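Local coordinates for flagellar basal body protein (Helicobacter pylori, PDB 5NPY) that builds part of the flagellar hook, probably as a subunit of the curved tube that joins the rotary motor to the filament, at residues Y142-I147 / A503-L508; L199-H204 / K394-E399; I354-T359 / E376-N381. One frame throughout, in Å; residues are numbered along the deposited sequence.

Overall arrangement
The segments nest along the chain like brackets. The pair 354-359 / 376-381 of contact 3 is innermost; contact 2 (199-204 / 394-399) encloses it, and contact 1 (142-147 / 503-508) encloses both. Contacts 2 and 3 are neighbours, their centres about 7 Å apart. Strands 370-381 and 396-406 pair side by side in one antiparallel sheet, P201 packs on M379, and both contacts touch the same bound tris-hydroxymethyl-methyl-ammonium. Contact 1 lies on the opposite side of the chain's centre, about 55 Å from either of the others between centres. Its segment 142-147 belongs to the D1 family region, and 503-508 returns to pair with it after the chain has built the distant part, giving an elongated subunit.

Contact 1: Y142-I147 / A503-L508; sequences YYVYGI and ARIGIL
G506 donates from its N to Y145 O at 2.8 Å, the shortest hydrogen bond between the two segments. Beside it the glycines G146 and G506 meet, their CA atoms 3.9 Å apart; neither has room for a side chain, since R504 O stands where a CB on G146 would go and Y145 O where one on G506 would. G146 CA lies 3.1 Å from R504 O in a CA-H...O contact. R504 N gives a hydrogen bond to I147 O at 3.2 Å, and A503 meets that oxygen with both its CA and its methyl group. The return bond from I147 N to R504 O is weak. Through this short antiparallel pairing, strand 499-509 joins strand 143-148 of the hook D1 region; the axes of 143-147 and 503-505 are 127° apart. I147 and R504 run side by side, I147 CG1 3.7 Å from R504 CG. R504 CG sits between its own N and carbonyl carbon (chi1 78°), laying the aliphatic part of the arginine along the branched isoleucine while the guanidinium goes on to L169 O and the ring of W546. V144 CG1 and I505 CD1 make a looser apolar contact at 4.4 Å.

Contact 2: L199-H204 / K394-E399; sequences LNPKDH and KNQTWE. With 144 (tris-hydroxymethyl-methyl-ammonium), chain B.
L199 lies over one face of the W398 indole, and this is where the two segments pack tightly. Its CD1 stands 3.9 Å from the centroid of the five-membered ring, only 11° off the normal, a CH-pi contact; CB lies over the same face near the CE2-CZ2 bond, 3.8 Å from W398 CZ2. With W398 CG anti to the carbonyl carbon (chi1 -59°), the broad ring reaches toward the loop, where a branched leucine can lay CD1 over the five-membered ring and CB beside it. At the ring's rim, N200 O comes near the plane, 3.8 Å from W398 CH2, while P201 CA approaches obliquely. The loop keeps its shape by a type I turn from N200 to D203 combined with an Asx turn: N200 OD1 accepts from K202 N at 3.0 Å, and its ND2 is held by Q462 O. In this way the link between strands 192-198 and 204-207 packs against strand 396-406. The other side of that strand is more open, with T397 and E399 partly exposed. There E399 OE2 accepts from O3 of the bound tris-hydroxymethyl-methyl-ammonium at 2.7 Å, and its carboxylate would probably complement the ligand's positive charge. T397 OG1 accepts a weak bond from ligand O4 at 3.0 Å.

Contact 3: I354-T359 / E376-N381; sequences IPYYST and EYYMTN. With 144 (tris-hydroxymethyl-methyl-ammonium), chain B.
Backbone hydrogen bonds tie Y357 to Y377 in both directions, the shorter from Y377 N to Y357 O at 2.7 Å. P355, which has no N-H to give, takes part through its carbonyl, accepting from M379 N at 3.0 Å. This is the regular antiparallel pairing of a beta hairpin, strands 346-364 and 370-381.

Polar side chains add two bonds. Y356 OH donates to E376 OE2 at 2.5 Å, shorter than usual, so the distance itself is doubtful; the carboxylate oxygen lies in the plane of the ring, at its edge, while the carboxylate plane stands at 88° to it. OE1 is taken by Y403. A chi1 of 68° turns the T359 hydroxyl toward Y377, OG1 meeting Y377 OH at 2.9 Å, and either hydroxyl could donate.

Apolar contacts fill the rest. The side chains of Y356 and Y378 run alongside each other, their rings oblique with planes at 54°, CD2 of Y356 being 3.7 Å from CE2 of Y378. P355 CB packs on M379 CB at 3.7 Å, the rigid proline ring against the flexible methionine chain, while I354 CD1 touches Y378 CB at 3.9 Å.

Beyond them T380 OG1 donates to ligand O3 at 2.9 Å, where T380 and N381 form a classic bulge opposite T397. Strand 192-198 touches Y357, T359 and Y377, helix 209-212 packs on I354 and Y378, and strands 204-207 and 396-406 flank the hairpin.

Contact 1: Y142-I147 / A503-L508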
loop_
_atom_site.group_PDB
_atom_site.type_symbol
_atom_site.label_atom_id
_atom_site.label_comp_id
_atom_site.label_asym_id
_atom_site.label_seq_id
_atom_site.Cartn_x
_atom_site.Cartn_y
_atom_site.Cartn_z
ATOM N N TYR A 142 -23.173 -40.124 5.298
ATOM C CA TYR A 142 -21.723 -40.143 5.458
ATOM C C TYR A 142 -21.130 -38.786 5.090
ATOM O O TYR A 142 -21.576 -38.129 4.145
ATOM C CB TYR A 142 -21.089 -41.241 4.597
ATOM C CG TYR A 142 -21.373 -42.656 5.067
ATOM C CD1 TYR A 142 -20.820 -43.143 6.248
ATOM C CD2 TYR A 142 -22.181 -43.511 4.321
ATOM C CE1 TYR A 142 -21.073 -44.435 6.678
ATOM C CE2 TYR A 142 -22.443 -44.807 4.747
ATOM C CZ TYR A 142 -21.885 -45.261 5.925
ATOM O OH TYR A 142 -22.135 -46.543 6.348
ATOM N N TYR A 143 -20.112 -38.374 5.839
ATOM C CA TYR A 143 -19.496 -37.073 5.631
ATOM C C TYR A 143 -18.449 -37.142 4.533
ATOM O O TYR A 143 -17.772 -38.154 4.363
ATOM C CB TYR A 143 -18.849 -36.573 6.923
ATOM C CG TYR A 143 -19.855 -36.459 8.027
ATOM C CD1 TYR A 143 -20.867 -35.524 7.964
ATOM C CD2 TYR A 143 -19.836 -37.325 9.098
ATOM C CE1 TYR A 143 -21.810 -35.429 8.958
ATOM C CE2 TYR A 143 -20.784 -37.245 10.087
ATOM C CZ TYR A 143 -21.758 -36.290 10.018
ATOM O OH TYR A 143 -22.690 -36.207 11.019
ATOM N N VAL A 144 -18.314 -36.038 3.803
ATOM C CA VAL A 144 -17.332 -35.905 2.731
ATOM C C VAL A 144 -16.004 -35.433 3.321
ATOM O O VAL A 144 -15.938 -34.373 3.956
ATOM C CB VAL A 144 -17.837 -34.932 1.661
ATOM C CG1 VAL A 144 -16.856 -34.860 0.497
ATOM C CG2 VAL A 144 -19.230 -35.355 1.202
ATOM N N TYR A 145 -14.942 -36.209 3.103
ATOM C CA TYR A 145 -13.616 -35.860 3.611
ATOM C C TYR A 145 -12.834 -35.038 2.597
ATOM O O TYR A 145 -12.855 -35.324 1.390
ATOM C CB TYR A 145 -12.797 -37.106 3.972
ATOM C CG TYR A 145 -13.216 -37.753 5.264
ATOM C CD1 TYR A 145 -14.564 -37.961 5.527
ATOM C CD2 TYR A 145 -12.281 -38.162 6.221
ATOM C CE1 TYR A 145 -14.987 -38.533 6.687
ATOM C CE2 TYR A 145 -12.709 -38.761 7.414
ATOM C CZ TYR A 145 -14.077 -38.937 7.626
ATOM O OH TYR A 145 -14.607 -39.504 8.759
ATOM N N GLY A 146 -12.119 -34.040 3.110
ATOM C CA GLY A 146 -11.227 -33.224 2.320
ATOM C C GLY A 146 -10.279 -32.454 3.206
ATOM O O GLY A 146 -10.181 -32.705 4.411
ATOM N N ILE A 147 -9.570 -31.508 2.595
ATOM C CA ILE A 147 -8.711 -30.599 3.348
ATOM C C ILE A 147 -9.595 -29.502 3.932
ATOM O O ILE A 147 -10.057 -28.612 3.216
ATOM C CB ILE A 147 -7.600 -30.003 2.480
ATOM C CG1 ILE A 147 -6.735 -31.090 1.825
ATOM C CG2 ILE A 147 -6.739 -29.065 3.322
ATOM C CD1 ILE A 147 -5.436 -31.408 2.574
ATOM N N ALA A 503 -11.623 -24.930 1.564
ATOM C CA ALA A 503 -11.502 -26.382 1.628
ATOM C C ALA A 503 -11.166 -26.913 0.240
ATOM O O ALA A 503 -11.111 -26.163 -0.739
ATOM C CB ALA A 503 -12.789 -27.028 2.157
ATOM N N ARG A 504 -10.918 -28.224 0.172
ATOM C CA ARG A 504 -10.931 -28.938 -1.099
ATOM C C ARG A 504 -11.476 -30.335 -0.875
ATOM O O ARG A 504 -11.365 -30.890 0.221
ATOM C CB ARG A 504 -9.553 -29.028 -1.758
ATOM C CG ARG A 504 -8.619 -30.070 -1.167
ATOM C CD ARG A 504 -7.253 -29.942 -1.815
ATOM N NE ARG A 504 -7.320 -30.234 -3.249
ATOM C CZ ARG A 504 -6.405 -29.863 -4.137
ATOM N NH1 ARG A 504 -5.346 -29.158 -3.759
ATOM N NH2 ARG A 504 -6.555 -30.180 -5.407
ATOM N N ILE A 505 -12.078 -30.887 -1.928
ATOM C CA ILE A 505 -12.670 -32.220 -1.869
ATOM C C ILE A 505 -11.563 -33.264 -1.857
ATOM O O ILE A 505 -10.662 -33.250 -2.706
ATOM C CB ILE A 505 -13.619 -32.442 -3.056
ATOM C CG1 ILE A 505 -14.690 -31.350 -3.109
ATOM C CG2 ILE A 505 -14.276 -33.823 -2.967
ATOM C CD1 ILE A 505 -15.690 -31.414 -1.974
ATOM N N GLY A 506 -11.631 -34.178 -0.891
ATOM C CA GLY A 506 -10.720 -35.307 -0.890
ATOM C C GLY A 506 -10.867 -36.149 -2.148
ATOM O O GLY A 506 -11.974 -36.375 -2.651
ATOM N N ILE A 507 -9.724 -36.591 -2.674
ATOM C CA ILE A 507 -9.647 -37.514 -3.800
ATOM C C ILE A 507 -8.514 -38.485 -3.503
ATOM O O ILE A 507 -7.420 -38.066 -3.116
ATOM C CB ILE A 507 -9.399 -36.794 -5.143
ATOM C CG1 ILE A 507 -10.605 -35.954 -5.554
ATOM C CG2 ILE A 507 -9.103 -37.800 -6.249
ATOM C CD1 ILE A 507 -11.752 -36.769 -6.135
ATOM N N LEU A 508 -8.774 -39.775 -3.660
ATOM C CA LEU A 508 -7.762 -40.801 -3.444
ATOM C C LEU A 508 -7.817 -41.801 -4.589
ATOM O O LEU A 508 -8.899 -42.133 -5.085
ATOM C CB LEU A 508 -7.951 -41.528 -2.104
ATOM C CG LEU A 508 -7.823 -40.663 -0.847
ATOM C CD1 LEU A 508 -8.384 -41.397 0.345
ATOM C CD2 LEU A 508 -6.371 -40.274 -0.595
#

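Contact 2: L199-H204 / K394-E399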
loop_
_atom_site.group_PDB
_atom_site.type_symbol
_atom_site.label_atom_id
_atom_site.label_comp_id
_atom_site.label_asym_id
_atom_site.label_seq_id
_atom_site.Cartn_x
_atom_site.Cartn_y
_atom_site.Cartn_z
ATOM N N LEU A 199 6.425 9.907 -6.613
ATOM C CA LEU A 199 6.309 11.336 -6.335
ATOM C C LEU A 199 7.071 12.089 -7.413
ATOM O O LEU A 199 8.301 12.040 -7.456
ATOM C CB LEU A 199 6.837 11.678 -4.943
ATOM C CG LEU A 199 6.133 11.066 -3.700
ATOM C CD1 LEU A 199 6.870 11.431 -2.436
ATOM C CD2 LEU A 199 4.693 11.484 -3.559
ATOM N N ASN A 200 6.347 12.769 -8.275
ATOM C CA ASN A 200 6.979 13.492 -9.372
ATOM C C ASN A 200 7.079 14.961 -9.010
ATOM O O ASN A 200 6.067 15.578 -8.631
ATOM C CB ASN A 200 6.177 13.316 -10.663
ATOM C CG ASN A 200 6.923 13.841 -11.911
ATOM O OD1 ASN A 200 7.340 14.989 -11.959
ATOM N ND2 ASN A 200 7.074 12.989 -12.919
ATOM N N PRO A 201 8.271 15.553 -9.112
ATOM C CA PRO A 201 8.467 16.934 -8.624
ATOM C C PRO A 201 7.863 18.006 -9.514
ATOM O O PRO A 201 7.953 19.191 -9.165
ATOM C CB PRO A 201 10.002 17.072 -8.562
ATOM C CG PRO A 201 10.526 16.029 -9.541
ATOM C CD PRO A 201 9.527 14.889 -9.510
ATOM N N LYS A 202 7.240 17.642 -10.639
ATOM C CA LYS A 202 6.714 18.621 -11.585
ATOM C C LYS A 202 5.224 18.438 -11.862
ATOM O O LYS A 202 4.718 18.973 -12.852
ATOM C CB LYS A 202 7.489 18.563 -12.903
ATOM C CG LYS A 202 8.980 18.499 -12.747
ATOM C CD LYS A 202 9.603 19.872 -12.861
ATOM C CE LYS A 202 11.116 19.759 -12.898
ATOM N NZ LYS A 202 11.774 21.080 -13.042
ATOM N N ASP A 203 4.513 17.681 -11.029
ATOM C CA ASP A 203 3.075 17.517 -11.197
ATOM C C ASP A 203 2.167 18.565 -10.557
ATOM O O ASP A 203 1.500 19.329 -11.260
ATOM C CB ASP A 203 2.604 16.179 -10.632
ATOM C CG ASP A 203 2.759 15.028 -11.597
ATOM O OD1 ASP A 203 2.038 14.025 -11.380
ATOM O OD2 ASP A 203 3.592 15.110 -12.538
ATOM N N HIS A 204 2.103 18.588 -9.229
ATOM C CA HIS A 204 1.114 19.393 -8.531
ATOM C C HIS A 204 1.895 20.361 -7.664
ATOM O O HIS A 204 3.009 20.074 -7.228
ATOM C CB HIS A 204 0.098 18.633 -7.667
ATOM C CG HIS A 204 -0.558 17.481 -8.366
ATOM N ND1 HIS A 204 -1.837 17.549 -8.879
ATOM C CD2 HIS A 204 -0.111 16.229 -8.633
ATOM C CE1 HIS A 204 -2.148 16.390 -9.433
ATOM N NE2 HIS A 204 -1.116 15.573 -9.298
ATOM N N LYS A 394 22.288 15.841 -0.872
ATOM C CA LYS A 394 22.294 15.201 -2.178
ATOM C C LYS A 394 20.927 14.616 -2.533
ATOM O O LYS A 394 20.464 14.740 -3.682
ATOM C CB LYS A 394 23.358 14.103 -2.214
ATOM C CG LYS A 394 23.769 13.701 -3.617
ATOM C CD LYS A 394 23.554 12.238 -3.835
ATOM C CE LYS A 394 24.275 11.413 -2.780
ATOM N NZ LYS A 394 23.598 10.109 -2.650
ATOM N N ASN A 395 20.303 13.899 -1.597
ATOM C CA ASN A 395 19.077 13.171 -1.908
ATOM C C ASN A 395 17.867 14.091 -2.005
ATOM O O ASN A 395 17.690 15.008 -1.189
ATOM C CB ASN A 395 18.803 12.111 -0.850
ATOM C CG ASN A 395 19.781 11.020 -0.900
ATOM O OD1 ASN A 395 20.527 10.923 -1.866
ATOM N ND2 ASN A 395 19.817 10.182 0.143
ATOM N N GLN A 396 17.009 13.815 -2.988
ATOM C CA GLN A 396 15.718 14.481 -3.040
ATOM C C GLN A 396 14.891 14.052 -1.840
ATOM O O GLN A 396 14.889 12.877 -1.459
ATOM C CB GLN A 396 14.981 14.147 -4.330
ATOM C CG GLN A 396 13.483 14.293 -4.221
ATOM C CD GLN A 396 12.853 14.556 -5.549
ATOM O OE1 GLN A 396 13.403 15.300 -6.370
ATOM N NE2 GLN A 396 11.685 13.945 -5.788
ATOM N N THR A 397 14.210 15.012 -1.217
ATOM C CA THR A 397 13.417 14.696 -0.036
ATOM C C THR A 397 12.077 15.399 -0.104
ATOM O O THR A 397 11.957 16.508 -0.629
ATOM C CB THR A 397 14.114 15.073 1.330
ATOM O OG1 THR A 397 14.251 16.493 1.455
ATOM C CG2 THR A 397 15.466 14.414 1.440
ATOM N N TRP A 398 11.090 14.749 0.489
ATOM C CA TRP A 398 9.774 15.309 0.747
ATOM C C TRP A 398 9.484 15.155 2.230
ATOM O O TRP A 398 9.900 14.169 2.839
ATOM C CB TRP A 398 8.680 14.589 -0.076
ATOM C CG TRP A 398 8.868 14.646 -1.550
ATOM C CD1 TRP A 398 9.938 14.189 -2.260
ATOM C CD2 TRP A 398 7.926 15.149 -2.521
ATOM N NE1 TRP A 398 9.722 14.380 -3.614
ATOM C CE2 TRP A 398 8.503 14.974 -3.794
ATOM C CE3 TRP A 398 6.654 15.734 -2.431
ATOM C CZ2 TRP A 398 7.865 15.377 -4.965
ATOM C CZ3 TRP A 398 6.019 16.118 -3.589
ATOM C CH2 TRP A 398 6.624 15.936 -4.846
ATOM N N GLU A 399 8.758 16.115 2.810
ATOM C CA GLU A 399 8.214 15.958 4.159
ATOM C C GLU A 399 6.736 15.609 4.076
ATOM O O GLU A 399 5.950 16.346 3.451
ATOM C CB GLU A 399 8.398 17.215 5.015
ATOM C CG GLU A 399 9.844 17.598 5.174
ATOM C CD GLU A 399 10.094 18.487 6.362
ATOM O OE1 GLU A 399 9.303 18.431 7.325
ATOM O OE2 GLU A 399 11.090 19.229 6.330
HETATM C C1 144 B . 16.454 18.295 5.880
HETATM N N 144 B . 15.291 18.711 5.095
HETATM C C2 144 B . 15.210 20.171 5.072
HETATM O O2 144 B . 14.653 20.728 6.239
HETATM C C3 144 B . 14.070 18.173 5.684
HETATM O O3 144 B . 13.021 18.179 4.741
HETATM C C4 144 B . 15.336 18.257 3.695
HETATM O O4 144 B . 16.476 17.564 3.240
#

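Contact 3: I354-T359 / E376-N381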
loop_
_atom_site.group_PDB
_atom_site.type_symbol
_atom_site.label_atom_id
_atom_site.label_comp_id
_atom_site.label_asym_id
_atom_site.label_seq_id
_atom_site.Cartn_x
_atom_site.Cartn_y
_atom_site.Cartn_z
ATOM N N ILE A 354 5.100 25.289 -3.782
ATOM C CA ILE A 354 5.927 24.149 -3.392
ATOM C C ILE A 354 5.375 22.891 -4.061
ATOM O O ILE A 354 4.152 22.717 -4.148
ATOM C CB ILE A 354 5.960 24.006 -1.860
ATOM C CG1 ILE A 354 7.019 22.986 -1.404
ATOM C CG2 ILE A 354 4.550 23.659 -1.308
ATOM C CD1 ILE A 354 7.238 22.983 0.123
ATOM N N PRO A 355 6.227 22.004 -4.566
ATOM C CA PRO A 355 5.721 20.752 -5.159
ATOM C C PRO A 355 5.010 19.889 -4.114
ATOM O O PRO A 355 5.421 19.812 -2.953
ATOM C CB PRO A 355 6.985 20.075 -5.715
ATOM C CG PRO A 355 7.981 21.231 -5.928
ATOM C CD PRO A 355 7.671 22.208 -4.788
ATOM N N TYR A 356 3.927 19.244 -4.544
ATOM C CA TYR A 356 2.894 18.749 -3.644
ATOM C C TYR A 356 2.377 17.414 -4.153
ATOM O O TYR A 356 2.470 17.110 -5.344
ATOM C CB TYR A 356 1.737 19.762 -3.522
ATOM C CG TYR A 356 0.593 19.305 -2.633
ATOM C CD1 TYR A 356 -0.589 18.807 -3.168
ATOM C CD2 TYR A 356 0.704 19.376 -1.246
ATOM C CE1 TYR A 356 -1.643 18.402 -2.335
ATOM C CE2 TYR A 356 -0.315 18.966 -0.423
ATOM C CZ TYR A 356 -1.481 18.488 -0.955
ATOM O OH TYR A 356 -2.483 18.112 -0.085
ATOM N N TYR A 357 1.845 16.605 -3.232
ATOM C CA TYR A 357 1.024 15.454 -3.604
ATOM C C TYR A 357 0.225 15.019 -2.381
ATOM O O TYR A 357 0.472 15.472 -1.262
ATOM C CB TYR A 357 1.866 14.298 -4.168
ATOM C CG TYR A 357 1.025 13.266 -4.918
ATOM C CD1 TYR A 357 0.140 13.669 -5.912
ATOM C CD2 TYR A 357 1.095 11.911 -4.612
ATOM C CE1 TYR A 357 -0.647 12.747 -6.607
ATOM C CE2 TYR A 357 0.317 10.967 -5.288
ATOM C CZ TYR A 357 -0.556 11.407 -6.298
ATOM O OH TYR A 357 -1.343 10.534 -6.996
ATOM N N SER A 358 -0.756 14.147 -2.613
ATOM C CA SER A 358 -1.592 13.611 -1.545
ATOM C C SER A 358 -2.073 12.220 -1.936
ATOM O O SER A 358 -2.329 11.952 -3.112
ATOM C CB SER A 358 -2.792 14.513 -1.240
ATOM O OG SER A 358 -3.579 14.661 -2.393
ATOM N N THR A 359 -2.136 11.325 -0.956
ATOM C CA THR A 359 -2.603 9.960 -1.165
ATOM C C THR A 359 -3.622 9.652 -0.084
ATOM O O THR A 359 -3.765 10.399 0.885
ATOM C CB THR A 359 -1.457 8.940 -1.117
ATOM O OG1 THR A 359 -0.931 8.874 0.222
ATOM C CG2 THR A 359 -0.347 9.343 -2.128
ATOM N N GLU A 376 -0.223 13.999 2.916
ATOM C CA GLU A 376 0.117 15.124 2.068
ATOM C C GLU A 376 1.634 15.300 2.046
ATOM O O GLU A 376 2.291 15.205 3.085
ATOM C CB GLU A 376 -0.548 16.374 2.580
ATOM C CG GLU A 376 -2.019 16.208 2.921
ATOM C CD GLU A 376 -2.618 17.554 3.258
ATOM O OE1 GLU A 376 -2.939 17.802 4.432
ATOM O OE2 GLU A 376 -2.678 18.404 2.346
ATOM N N TYR A 377 2.175 15.583 0.864
ATOM C CA TYR A 377 3.612 15.566 0.593
ATOM C C TYR A 377 4.056 16.947 0.129
ATOM O O TYR A 377 3.431 17.547 -0.762
ATOM C CB TYR A 377 3.954 14.516 -0.489
ATOM C CG TYR A 377 3.400 13.102 -0.247
ATOM C CD1 TYR A 377 4.257 12.032 0.040
ATOM C CD2 TYR A 377 2.020 12.836 -0.322
ATOM C CE1 TYR A 377 3.761 10.732 0.267
ATOM C CE2 TYR A 377 1.526 11.553 -0.120
ATOM C CZ TYR A 377 2.401 10.498 0.188
ATOM O OH TYR A 377 1.919 9.212 0.414
ATOM N N TYR A 378 5.136 17.447 0.721
ATOM C CA TYR A 378 5.709 18.735 0.362
ATOM C C TYR A 378 7.180 18.512 0.069
ATOM O O TYR A 378 7.892 17.959 0.911
ATOM C CB TYR A 378 5.536 19.755 1.487
ATOM C CG TYR A 378 4.120 19.867 2.031
ATOM C CD1 TYR A 378 3.720 19.153 3.157
ATOM C CD2 TYR A 378 3.195 20.692 1.433
ATOM C CE1 TYR A 378 2.417 19.253 3.659
ATOM C CE2 TYR A 378 1.903 20.789 1.910
ATOM C CZ TYR A 378 1.522 20.068 3.021
ATOM O OH TYR A 378 0.240 20.175 3.488
ATOM N N MET A 379 7.644 18.940 -1.113
ATOM C CA MET A 379 9.039 18.721 -1.512
ATOM C C MET A 379 9.952 19.774 -0.918
ATOM O O MET A 379 9.678 20.971 -1.008
ATOM C CB MET A 379 9.209 18.728 -3.023
ATOM C CG MET A 379 10.574 18.201 -3.465
ATOM S SD MET A 379 10.563 17.964 -5.276
ATOM C CE MET A 379 11.409 19.428 -5.815
ATOM N N THR A 380 11.064 19.329 -0.349
ATOM C CA THR A 380 11.922 20.216 0.416
ATOM C C THR A 380 13.327 20.318 -0.136
ATOM O O THR A 380 14.015 21.302 0.157
ATOM C CB THR A 380 12.014 19.745 1.883
ATOM O OG1 THR A 380 12.514 18.389 1.911
ATOM C CG2 THR A 380 10.642 19.787 2.554
ATOM N N ASN A 381 13.775 19.330 -0.893
ATOM C CA ASN A 381 15.133 19.279 -1.392
ATOM C C ASN A 381 15.138 18.568 -2.733
ATOM O O ASN A 381 14.501 17.523 -2.883
ATOM C CB ASN A 381 16.080 18.543 -0.433
ATOM C CG ASN A 381 17.525 18.794 -0.764
ATOM O OD1 ASN A 381 18.027 19.895 -0.566
ATOM N ND2 ASN A 381 18.191 17.790 -1.308
HETATM C C1 144 B . 16.454 18.295 5.880
HETATM N N 144 B . 15.291 18.711 5.095
HETATM C C2 144 B . 15.210 20.171 5.072
HETATM O O2 144 B . 14.653 20.728 6.239
HETATM C C3 144 B . 14.070 18.173 5.684
HETATM O O3 144 B . 13.021 18.179 4.741
HETATM C C4 144 B . 15.336 18.257 3.695
HETATM O O4 144 B . 16.476 17.564 3.240
#